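Local coordinates for protein ATP:cob(I)alamin adenosyltransferase (Salmonella enterica subsp. enterica serovar Livingstone, PDB 5CX7) that probably converts cob(I)alamin to adenosylcobalamin, the cofactor of propanediol dehydratase, and binds heme through its C-terminal domain, at residues Y91-E94 and K100-T103; S38-H43 and T69-K74; A67-A70 and A76-E79; P34-I39 and E61-K66. All blocks are in the same frame, centred on the assembly; numbering follows the deposited sequence.

Contact 1 of 4, residues Y91-E94 and K100-T103. With NA (sodium ion), chain B.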
loop_
_atom_site.group_PDB
_atom_site.type_symbol
_atom_site.label_atom_id
_atom_site.label_comp_id
_atom_site.label_asym_id
_atom_site.label_seq_id
_atom_site.Cartn_x
_atom_site.Cartn_y
_atom_site.Cartn_z
ATOM N N TYR E 91 -12.199 8.461 -18.238
ATOM C CA TYR E 91 -10.816 8.017 -18.462
ATOM C C TYR E 91 -9.965 8.138 -17.159
ATOM O O TYR E 91 -9.981 9.158 -16.471
ATOM C CB TYR E 91 -10.166 8.821 -19.601
ATOM C CG TYR E 91 -8.727 8.457 -19.778
ATOM C CD1 TYR E 91 -8.360 7.273 -20.353
ATOM C CD2 TYR E 91 -7.714 9.322 -19.316
ATOM C CE1 TYR E 91 -7.040 6.890 -20.476
ATOM C CE2 TYR E 91 -6.375 8.936 -19.386
ATOM C CZ TYR E 91 -6.039 7.752 -19.992
ATOM O OH TYR E 91 -4.729 7.386 -20.058
ATOM N N GLY E 92 -9.181 7.087 -16.886
ATOM C CA GLY E 92 -8.334 7.017 -15.719
ATOM C C GLY E 92 -8.943 6.446 -14.476
ATOM O O GLY E 92 -8.240 6.280 -13.498
ATOM N N LEU E 93 -10.266 6.123 -14.504
ATOM C CA LEU E 93 -10.993 5.773 -13.290
ATOM C C LEU E 93 -10.390 4.618 -12.516
ATOM O O LEU E 93 -10.287 4.689 -11.286
ATOM C CB LEU E 93 -12.456 5.427 -13.628
ATOM C CG LEU E 93 -13.347 5.145 -12.473
ATOM C CD1 LEU E 93 -13.675 6.427 -11.706
ATOM C CD2 LEU E 93 -14.636 4.498 -12.990
ATOM N N GLU E 94 -9.909 3.625 -13.252
ATOM C CA GLU E 94 -9.316 2.437 -12.663
ATOM C C GLU E 94 -8.071 2.791 -11.822
ATOM O O GLU E 94 -7.812 2.150 -10.788
ATOM C CB GLU E 94 -9.015 1.352 -13.661
ATOM C CG GLU E 94 -7.943 1.577 -14.720
ATOM C CD GLU E 94 -8.292 2.564 -15.830
ATOM O OE1 GLU E 94 -9.465 2.920 -16.030
ATOM O OE2 GLU E 94 -7.320 3.085 -16.429
ATOM N N LYS E 100 -9.601 -0.618 -7.408
ATOM C CA LYS E 100 -10.781 -1.203 -6.761
ATOM C C LYS E 100 -11.937 -1.462 -7.722
ATOM O O LYS E 100 -12.813 -2.280 -7.412
ATOM C CB LYS E 100 -11.276 -0.333 -5.638
ATOM C CG LYS E 100 -10.316 -0.419 -4.451
ATOM C CD LYS E 100 -10.952 0.116 -3.207
ATOM C CE LYS E 100 -11.206 1.586 -3.324
ATOM N NZ LYS E 100 -9.906 2.292 -3.326
ATOM N N VAL E 101 -11.964 -0.770 -8.842
ATOM C CA VAL E 101 -13.018 -0.908 -9.825
ATOM C C VAL E 101 -12.486 -1.685 -11.043
ATOM O O VAL E 101 -11.348 -1.477 -11.467
ATOM C CB VAL E 101 -13.679 0.384 -10.296
ATOM C CG1 VAL E 101 -14.413 1.030 -9.112
ATOM C CG2 VAL E 101 -12.713 1.307 -10.984
ATOM N N VAL E 102 -13.333 -2.591 -11.572
ATOM C CA VAL E 102 -13.045 -3.324 -12.782
ATOM C C VAL E 102 -14.059 -2.902 -13.797
ATOM O O VAL E 102 -15.273 -2.876 -13.491
ATOM C CB VAL E 102 -13.073 -4.861 -12.514
ATOM C CG1 VAL E 102 -12.989 -5.620 -13.832
ATOM C CG2 VAL E 102 -11.920 -5.286 -11.601
ATOM N N THR E 103 -13.607 -2.625 -14.999
ATOM C CA THR E 103 -14.413 -1.957 -16.016
ATOM C C THR E 103 -14.710 -2.792 -17.241
ATOM O O THR E 103 -15.146 -2.282 -18.293
ATOM C CB THR E 103 -13.720 -0.656 -16.431
ATOM O OG1 THR E 103 -12.375 -0.945 -16.849
ATOM C CG2 THR E 103 -13.641 0.272 -15.210
HETATM NA NA NA B . -5.560 4.447 -15.920
#
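E94, on the opening turn of the short helix 93-96, faces V101 in the extended chain that leaves this helix, their CA atoms 5.7 Å apart; no hydrogen bond links the two segments. G92 is the N-cap residue, and its positive phi (89°) lets the chain swing into the helix. The contact is narrow and apolar. V101 points toward the helix and its CG2, lying between its own backbone N and carbonyl carbon, does all the touching: it meets E94 CA at 4.0 Å and L93 CG at 4.2 Å. The two side chains of L93 and V101 cross at about a right angle, with one valine methyl against CG of L93.

The polar end of E94 turns elsewhere. Its chi1 (67°) sends the chain away from V101, and the bend at chi2 (-71°) turns it back beside the start of the helix, where E94 OE2 meets the sodium ion at 2.3 Å. S95 OG of the same chain also binds sodium. On the far side of V101, V102 N donates to T69 OG1 of helix 59-72, while Y91 packs on Y91 of the second and of the third subunit. The chemistry is thus divided: van der Waals contact alone joins the turn to its returning chain, and the carboxylate of E94 is bound to sodium, which probably offsets the cost of burying it at a subunit interface.

Contact 2 of 4, residues S38-H43 and T69-K74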
loop_
_atom_site.group_PDB
_atom_site.type_symbol
_atom_site.label_atom_id
_atom_site.label_comp_id
_atom_site.label_asym_id
_atom_site.label_seq_id
_atom_site.Cartn_x
_atom_site.Cartn_y
_atom_site.Cartn_z
ATOM N N SER E 38 -18.259 -14.235 -6.585
ATOM C CA SER E 38 -18.238 -13.383 -5.466
ATOM C C SER E 38 -19.534 -12.616 -5.388
ATOM O O SER E 38 -20.030 -12.109 -6.377
ATOM C CB SER E 38 -17.039 -12.375 -5.538
ATOM O OG SER E 38 -17.175 -11.353 -4.515
ATOM N N ILE E 39 -20.044 -12.510 -4.189
ATOM C CA ILE E 39 -21.267 -11.737 -3.903
ATOM C C ILE E 39 -20.884 -10.735 -2.794
ATOM O O ILE E 39 -20.381 -11.123 -1.776
ATOM C CB ILE E 39 -22.438 -12.599 -3.447
ATOM C CG1 ILE E 39 -22.730 -13.695 -4.497
ATOM C CG2 ILE E 39 -23.678 -11.756 -3.250
ATOM C CD1 ILE E 39 -23.689 -14.758 -4.044
ATOM N N VAL E 40 -21.275 -9.490 -3.027
ATOM C CA VAL E 40 -21.214 -8.443 -2.016
ATOM C C VAL E 40 -22.642 -7.937 -1.709
ATOM O O VAL E 40 -23.563 -8.127 -2.489
ATOM C CB VAL E 40 -20.292 -7.265 -2.408
ATOM C CG1 VAL E 40 -18.890 -7.734 -2.716
ATOM C CG2 VAL E 40 -20.870 -6.490 -3.565
ATOM N N ASP E 41 -22.826 -7.417 -0.513
ATOM C CA ASP E 41 -24.088 -6.832 -0.126
ATOM C C ASP E 41 -24.214 -5.410 -0.652
ATOM O O ASP E 41 -23.338 -4.901 -1.362
ATOM C CB ASP E 41 -24.334 -6.974 1.399
ATOM C CG ASP E 41 -23.436 -6.077 2.250
ATOM O OD1 ASP E 41 -22.764 -5.163 1.745
ATOM O OD2 ASP E 41 -23.425 -6.370 3.459
ATOM N N ALA E 42 -25.325 -4.756 -0.332
ATOM C CA ALA E 42 -25.563 -3.393 -0.818
ATOM C C ALA E 42 -24.558 -2.371 -0.339
ATOM O O ALA E 42 -24.480 -1.296 -0.919
ATOM C CB ALA E 42 -26.977 -2.922 -0.417
ATOM N N HIS E 43 -23.804 -2.669 0.705
ATOM C CA HIS E 43 -22.753 -1.748 1.194
ATOM C C HIS E 43 -21.381 -2.133 0.669
ATOM O O HIS E 43 -20.386 -1.539 1.022
ATOM C CB HIS E 43 -22.812 -1.761 2.733
ATOM C CG HIS E 43 -24.219 -1.727 3.233
ATOM N ND1 HIS E 43 -25.049 -0.648 3.018
ATOM C CD2 HIS E 43 -24.989 -2.694 3.788
ATOM C CE1 HIS E 43 -26.255 -0.932 3.468
ATOM N NE2 HIS E 43 -26.247 -2.166 3.938
ATOM N N THR E 69 -17.550 -3.194 -7.549
ATOM C CA THR E 69 -17.760 -2.134 -8.531
ATOM C C THR E 69 -19.257 -1.929 -8.831
ATOM O O THR E 69 -19.721 -0.811 -8.977
ATOM C CB THR E 69 -17.016 -2.482 -9.831
ATOM O OG1 THR E 69 -15.601 -2.600 -9.604
ATOM C CG2 THR E 69 -17.227 -1.447 -10.875
ATOM N N ALA E 70 -19.940 -3.064 -9.067
ATOM C CA ALA E 70 -21.335 -3.043 -9.390
ATOM C C ALA E 70 -22.097 -2.239 -8.351
ATOM O O ALA E 70 -22.997 -1.452 -8.703
ATOM C CB ALA E 70 -21.897 -4.466 -9.539
ATOM N N VAL E 71 -21.845 -2.485 -7.080
ATOM C CA VAL E 71 -22.532 -1.763 -6.025
ATOM C C VAL E 71 -22.018 -0.312 -5.891
ATOM O O VAL E 71 -22.840 0.651 -5.767
ATOM C CB VAL E 71 -22.423 -2.544 -4.695
ATOM C CG1 VAL E 71 -22.685 -1.742 -3.396
ATOM C CG2 VAL E 71 -23.292 -3.801 -4.684
ATOM N N ALA E 72 -20.699 -0.157 -5.946
ATOM C CA ALA E 72 -20.044 1.155 -5.723
ATOM C C ALA E 72 -20.339 2.185 -6.799
ATOM O O ALA E 72 -20.270 3.382 -6.554
ATOM C CB ALA E 72 -18.515 0.949 -5.601
ATOM N N MET E 73 -20.647 1.718 -8.024
ATOM C CA MET E 73 -21.071 2.517 -9.130
ATOM C C MET E 73 -22.541 2.280 -9.608
ATOM O O MET E 73 -22.931 2.909 -10.592
ATOM C CB MET E 73 -20.137 2.308 -10.289
ATOM C CG MET E 73 -18.736 2.621 -9.775
ATOM S SD MET E 73 -17.625 3.317 -10.886
ATOM C CE MET E 73 -18.460 4.811 -11.361
ATOM N N LYS E 74 -23.269 1.432 -8.914
ATOM C CA LYS E 74 -24.668 1.102 -9.254
ATOM C C LYS E 74 -24.832 0.757 -10.715
ATOM O O LYS E 74 -25.708 1.275 -11.411
ATOM C CB LYS E 74 -25.618 2.241 -8.846
ATOM C CG LYS E 74 -25.634 2.491 -7.397
ATOM C CD LYS E 74 -26.571 3.694 -7.064
ATOM C CE LYS E 74 -26.475 4.085 -5.630
ATOM N NZ LYS E 74 -27.278 5.330 -5.341
#
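V71 of helix 59-72 packs on V40 and on the carbonyls of D41 and A42, where a strand of the antiparallel sheet of this HbpS-like domain, a member of the GAF clan, runs out into a turn. V71 CA lies 6.2 Å from A42 CA. The two methyls of V71 divide the work. V71 CG1, roughly anti to its backbone N (chi1 161°), presses on A42 O at 3.1 Å, a tight contact; V71 CG2, beside the backbone N, reaches D41 O at 3.5 Å and V40 CG2 at 3.8 Å. The valines pass each other in opposite senses, and V40 brings only CG2 into play.

D41 points away from the helix and shapes the turn instead. With chi1 at 71° its carboxylate folds over the following residues, and D41 OD1 accepts H43 N in an Asx turn; T45 N is a second donor to the same oxygen. The H43 ring stacks on H43 of the fifth subunit. The helix itself ends just past V71 in a Schellman motif, with K74 as the positive-phi C-prime residue. In the Asx turn, H43 N lies 2.9 Å from D41 OD1, approaching from above the carboxylate plane, with a bent N-H...O angle of 136°.

Contact 3 of 4, residues A67-A70 and A76-E79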
loop_
_atom_site.group_PDB
_atom_site.type_symbol
_atom_site.label_atom_id
_atom_site.label_comp_id
_atom_site.label_asym_id
_atom_site.label_seq_id
_atom_site.Cartn_x
_atom_site.Cartn_y
_atom_site.Cartn_z
ATOM N N ALA E 67 -17.814 -7.399 -8.252
ATOM C CA ALA E 67 -18.996 -7.360 -7.444
ATOM C C ALA E 67 -19.085 -6.064 -6.699
ATOM O O ALA E 67 -20.159 -5.393 -6.664
ATOM C CB ALA E 67 -19.008 -8.516 -6.485
ATOM N N TRP E 68 -17.922 -5.651 -6.138
ATOM C CA TRP E 68 -17.871 -4.376 -5.436
ATOM C C TRP E 68 -18.133 -3.168 -6.357
ATOM O O TRP E 68 -18.894 -2.260 -5.977
ATOM C CB TRP E 68 -16.488 -4.189 -4.775
ATOM C CG TRP E 68 -16.450 -2.976 -3.927
ATOM C CD1 TRP E 68 -16.781 -2.884 -2.637
ATOM C CD2 TRP E 68 -15.958 -1.699 -4.299
ATOM N NE1 TRP E 68 -16.573 -1.601 -2.148
ATOM C CE2 TRP E 68 -16.059 -0.849 -3.138
ATOM C CE3 TRP E 68 -15.436 -1.166 -5.469
ATOM C CZ2 TRP E 68 -15.635 0.462 -3.133
ATOM C CZ3 TRP E 68 -15.112 0.205 -5.483
ATOM C CH2 TRP E 68 -15.163 0.966 -4.316
ATOM N N THR E 69 -17.550 -3.194 -7.549
ATOM C CA THR E 69 -17.760 -2.134 -8.531
ATOM C C THR E 69 -19.257 -1.929 -8.831
ATOM O O THR E 69 -19.721 -0.811 -8.977
ATOM C CB THR E 69 -17.016 -2.482 -9.831
ATOM O OG1 THR E 69 -15.601 -2.600 -9.604
ATOM C CG2 THR E 69 -17.227 -1.447 -10.875
ATOM N N ALA E 70 -19.940 -3.064 -9.067
ATOM C CA ALA E 70 -21.335 -3.043 -9.390
ATOM C C ALA E 70 -22.097 -2.239 -8.351
ATOM O O ALA E 70 -22.997 -1.452 -8.703
ATOM C CB ALA E 70 -21.897 -4.466 -9.539
ATOM N N ALA E 76 -23.717 -2.415 -14.034
ATOM C CA ALA E 76 -23.002 -3.651 -14.428
ATOM C C ALA E 76 -21.587 -3.204 -14.908
ATOM O O ALA E 76 -21.435 -2.103 -15.527
ATOM C CB ALA E 76 -23.719 -4.370 -15.531
ATOM N N THR E 77 -20.590 -4.046 -14.697
ATOM C CA THR E 77 -19.232 -3.647 -15.037
ATOM C C THR E 77 -18.982 -3.491 -16.548
ATOM O O THR E 77 -18.198 -2.627 -16.934
ATOM C CB THR E 77 -18.184 -4.521 -14.401
ATOM O OG1 THR E 77 -18.308 -5.877 -14.885
ATOM C CG2 THR E 77 -18.275 -4.498 -12.919
ATOM N N HIS E 78 -19.729 -4.220 -17.408
ATOM C CA HIS E 78 -19.578 -4.031 -18.857
ATOM C C HIS E 78 -20.081 -2.668 -19.325
ATOM O O HIS E 78 -19.645 -2.181 -20.364
ATOM C CB HIS E 78 -20.248 -5.178 -19.671
ATOM C CG HIS E 78 -21.737 -5.179 -19.597
ATOM N ND1 HIS E 78 -22.456 -5.700 -18.548
ATOM C CD2 HIS E 78 -22.653 -4.650 -20.451
ATOM C CE1 HIS E 78 -23.760 -5.535 -18.770
ATOM N NE2 HIS E 78 -23.903 -4.886 -19.914
ATOM N N GLU E 79 -20.970 -2.042 -18.573
ATOM C CA GLU E 79 -21.479 -0.727 -18.844
ATOM C C GLU E 79 -20.452 0.374 -18.534
ATOM O O GLU E 79 -20.652 1.478 -18.945
ATOM C CB GLU E 79 -22.763 -0.476 -18.077
ATOM C CG GLU E 79 -23.812 -1.592 -18.256
ATOM C CD GLU E 79 -25.146 -1.303 -17.628
ATOM O OE1 GLU E 79 -25.135 -1.095 -16.388
ATOM O OE2 GLU E 79 -26.183 -1.378 -18.331
#
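T69 and T77 make the apolar part of this contact, methyl against methyl: T69 CG2 lies 3.8 Å from T77 CG2, which also touches T69 CB at 3.9 Å. The two side chains cross at about a right angle. T77 CG2 sits beside its own backbone N, and from there it reaches the helix near A70 N. The backbones are closest one step away, with the CA atoms of A70 and A76 5.3 Å apart.

No hydrogen bond crosses between the segments; both threonine hydroxyls find partners outside them. T69 OG1, besides its bond from V102 N, is bonded to K65 O, one turn back in its helix. T77 OG1 pairs with F104 O and G107 N.

Within 76-79 the turn is closed twice. E79 N bonds to A76 O at 3.1 Å, while A76 N meets E79 OE1 at 3.0 Å with an N-H...O angle of 158°, on the anti side and tilted out of the carboxylate plane. E79 CG lies over one face of the H78 ring, toward its rim.

The contact thus folds the chain leaving helix 59-72 back against that helix, close to the start of strand 107-112, while A67 packs on S38 and V40 of strand 36-41.

Contact 4 of 4, residues P34-I39 and E61-K66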
loop_
_atom_site.group_PDB
_atom_site.type_symbol
_atom_site.label_atom_id
_atom_site.label_comp_id
_atom_site.label_asym_id
_atom_site.label_seq_id
_atom_site.Cartn_x
_atom_site.Cartn_y
_atom_site.Cartn_z
ATOM N N PRO E 34 -13.422 -23.040 -15.013
ATOM C CA PRO E 34 -13.441 -22.755 -13.590
ATOM C C PRO E 34 -13.397 -21.270 -13.268
ATOM O O PRO E 34 -12.588 -20.553 -13.842
ATOM C CB PRO E 34 -12.166 -23.445 -13.079
ATOM C CG PRO E 34 -11.255 -23.536 -14.230
ATOM C CD PRO E 34 -12.079 -23.476 -15.483
ATOM N N VAL E 35 -14.292 -20.823 -12.390
ATOM C CA VAL E 35 -14.389 -19.420 -12.022
ATOM C C VAL E 35 -14.304 -19.216 -10.528
ATOM O O VAL E 35 -14.439 -20.147 -9.732
ATOM C CB VAL E 35 -15.657 -18.728 -12.592
ATOM C CG1 VAL E 35 -15.667 -18.795 -14.124
ATOM C CG2 VAL E 35 -16.945 -19.324 -12.006
ATOM N N VAL E 36 -14.119 -17.932 -10.166
ATOM C CA VAL E 36 -14.387 -17.476 -8.884
ATOM C C VAL E 36 -15.709 -16.686 -8.921
ATOM O O VAL E 36 -15.939 -15.896 -9.819
ATOM C CB VAL E 36 -13.243 -16.526 -8.342
ATOM C CG1 VAL E 36 -13.607 -15.929 -6.974
ATOM C CG2 VAL E 36 -11.945 -17.245 -8.251
ATOM N N VAL E 37 -16.536 -16.917 -7.905
ATOM C CA VAL E 37 -17.864 -16.281 -7.714
ATOM C C VAL E 37 -17.810 -15.459 -6.490
ATOM O O VAL E 37 -17.313 -15.921 -5.458
ATOM C CB VAL E 37 -18.999 -17.328 -7.450
ATOM C CG1 VAL E 37 -20.341 -16.672 -7.291
ATOM C CG2 VAL E 37 -19.022 -18.365 -8.549
ATOM N N SER E 38 -18.259 -14.235 -6.585
ATOM C CA SER E 38 -18.238 -13.383 -5.466
ATOM C C SER E 38 -19.534 -12.616 -5.388
ATOM O O SER E 38 -20.030 -12.109 -6.377
ATOM C CB SER E 38 -17.039 -12.375 -5.538
ATOM O OG SER E 38 -17.175 -11.353 -4.515
ATOM N N ILE E 39 -20.044 -12.510 -4.189
ATOM C CA ILE E 39 -21.267 -11.737 -3.903
ATOM C C ILE E 39 -20.884 -10.735 -2.794
ATOM O O ILE E 39 -20.381 -11.123 -1.776
ATOM C CB ILE E 39 -22.438 -12.599 -3.447
ATOM C CG1 ILE E 39 -22.730 -13.695 -4.497
ATOM C CG2 ILE E 39 -23.678 -11.756 -3.250
ATOM C CD1 ILE E 39 -23.689 -14.758 -4.044
ATOM N N GLU E 61 -8.941 -11.986 -7.319
ATOM C CA GLU E 61 -8.981 -10.513 -7.092
ATOM C C GLU E 61 -10.035 -9.880 -7.970
ATOM O O GLU E 61 -10.799 -9.061 -7.493
ATOM C CB GLU E 61 -7.568 -9.944 -7.368
ATOM C CG GLU E 61 -7.456 -8.445 -7.178
ATOM C CD GLU E 61 -6.030 -7.947 -7.046
ATOM O OE1 GLU E 61 -5.063 -8.769 -7.002
ATOM O OE2 GLU E 61 -5.837 -6.687 -7.050
ATOM N N LEU E 62 -10.121 -10.331 -9.240
ATOM C CA LEU E 62 -11.071 -9.713 -10.158
ATOM C C LEU E 62 -12.555 -9.970 -9.841
ATOM O O LEU E 62 -13.387 -9.028 -9.933
ATOM C CB LEU E 62 -10.835 -10.153 -11.631
ATOM C CG LEU E 62 -9.540 -9.725 -12.250
ATOM C CD1 LEU E 62 -9.346 -10.383 -13.569
ATOM C CD2 LEU E 62 -9.382 -8.201 -12.362
ATOM N N ALA E 63 -12.900 -11.165 -9.395
ATOM C CA ALA E 63 -14.342 -11.421 -9.095
ATOM C C ALA E 63 -14.912 -10.533 -7.935
ATOM O O ALA E 63 -15.949 -9.873 -8.134
ATOM C CB ALA E 63 -14.644 -12.901 -8.876
ATOM N N PRO E 64 -14.209 -10.443 -6.767
ATOM C CA PRO E 64 -14.758 -9.588 -5.721
ATOM C C PRO E 64 -14.743 -8.141 -6.130
ATOM O O PRO E 64 -15.662 -7.362 -5.760
ATOM C CB PRO E 64 -13.841 -9.818 -4.516
ATOM C CG PRO E 64 -13.083 -11.090 -4.855
ATOM C CD PRO E 64 -13.107 -11.309 -6.293
ATOM N N LYS E 65 -13.726 -7.742 -6.858
ATOM C CA LYS E 65 -13.720 -6.349 -7.398
ATOM C C LYS E 65 -14.881 -6.046 -8.314
ATOM O O LYS E 65 -15.442 -4.937 -8.299
ATOM C CB LYS E 65 -12.382 -6.022 -8.076
ATOM C CG LYS E 65 -11.260 -5.884 -7.005
ATOM C CD LYS E 65 -9.951 -5.591 -7.653
ATOM C CE LYS E 65 -8.950 -5.132 -6.513
ATOM N NZ LYS E 65 -7.691 -4.690 -7.110
ATOM N N LYS E 66 -15.178 -6.963 -9.217
ATOM C CA LYS E 66 -16.371 -6.753 -10.057
ATOM C C LYS E 66 -17.631 -6.564 -9.278
ATOM O O LYS E 66 -18.510 -5.747 -9.617
ATOM C CB LYS E 66 -16.518 -7.881 -11.074
ATOM C CG LYS E 66 -15.502 -7.906 -12.163
ATOM C CD LYS E 66 -15.804 -9.044 -13.179
ATOM C CE LYS E 66 -14.587 -9.334 -14.047
ATOM N NZ LYS E 66 -14.822 -10.455 -14.995
#
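V36 and S38 both set a side-chain atom anti to the backbone N, CG1 in V36 (chi1 175°) and OG in S38 (chi1 169°), and these two atoms meet A63 and P64 of the helix. V36 CG1 touches A63 CB at 3.7 Å. The same methyl of A63 also settles against the backbone, with A63 CB 3.4 Å from V36 O. Two residues further along the strand, S38 OG lies alongside the proline, 3.2 Å from P64 CA and 3.7 Å from P64 CB, while S38 CB packs on P64 N. No hydrogen bond crosses the contact.

Small side chains permit a close fit: the axes of strand 36-39 and helix 61-66 approach to 7.1 Å and run in the same general direction, inclined by 27°. The helix is kinked at P64, whose ring nitrogen has no hydrogen to give to the turn before. On its outer side K65 NZ lies 2.7 Å from E61 OE2, in a salt bridge that uses the anti lone pair of that oxygen; E61 OE1 has a second cation in K100 NZ of the third subunit.

V36 and S38 belong to the sheet face covered by helix 59-72. V37 and I39 point to the other face, against A24, L17 and T21 of helix 14-31, the helix that carries the probable axial heme ligand H18. Strand 36-41, bonded to strands 46-51 and 115-123, is therefore sandwiched between two helices.

Helix 59-72 ties the set together: contacts 2, 3 and 4 all use it, and contact 1 reaches it through V102 N to T69 OG1 at 3.0 Å. Contacts 2 and 4 join that helix to strand 36-41, contact 4 along its buried first half and contact 2 at the strand's partly buried end, where backbone carbonyls join a valine side chain in the packing surface. Contact 3 is also buried but pairs the helix with a loop; it touches contact 4 where T77 CG2 meets K66 O at 3.5 Å. Contact 1 lies farthest from the chain centre, about 15 Å between centres, yet is buried, with residues of its own chain and two neighbouring subunits packing against it, and it alone has a metal ion.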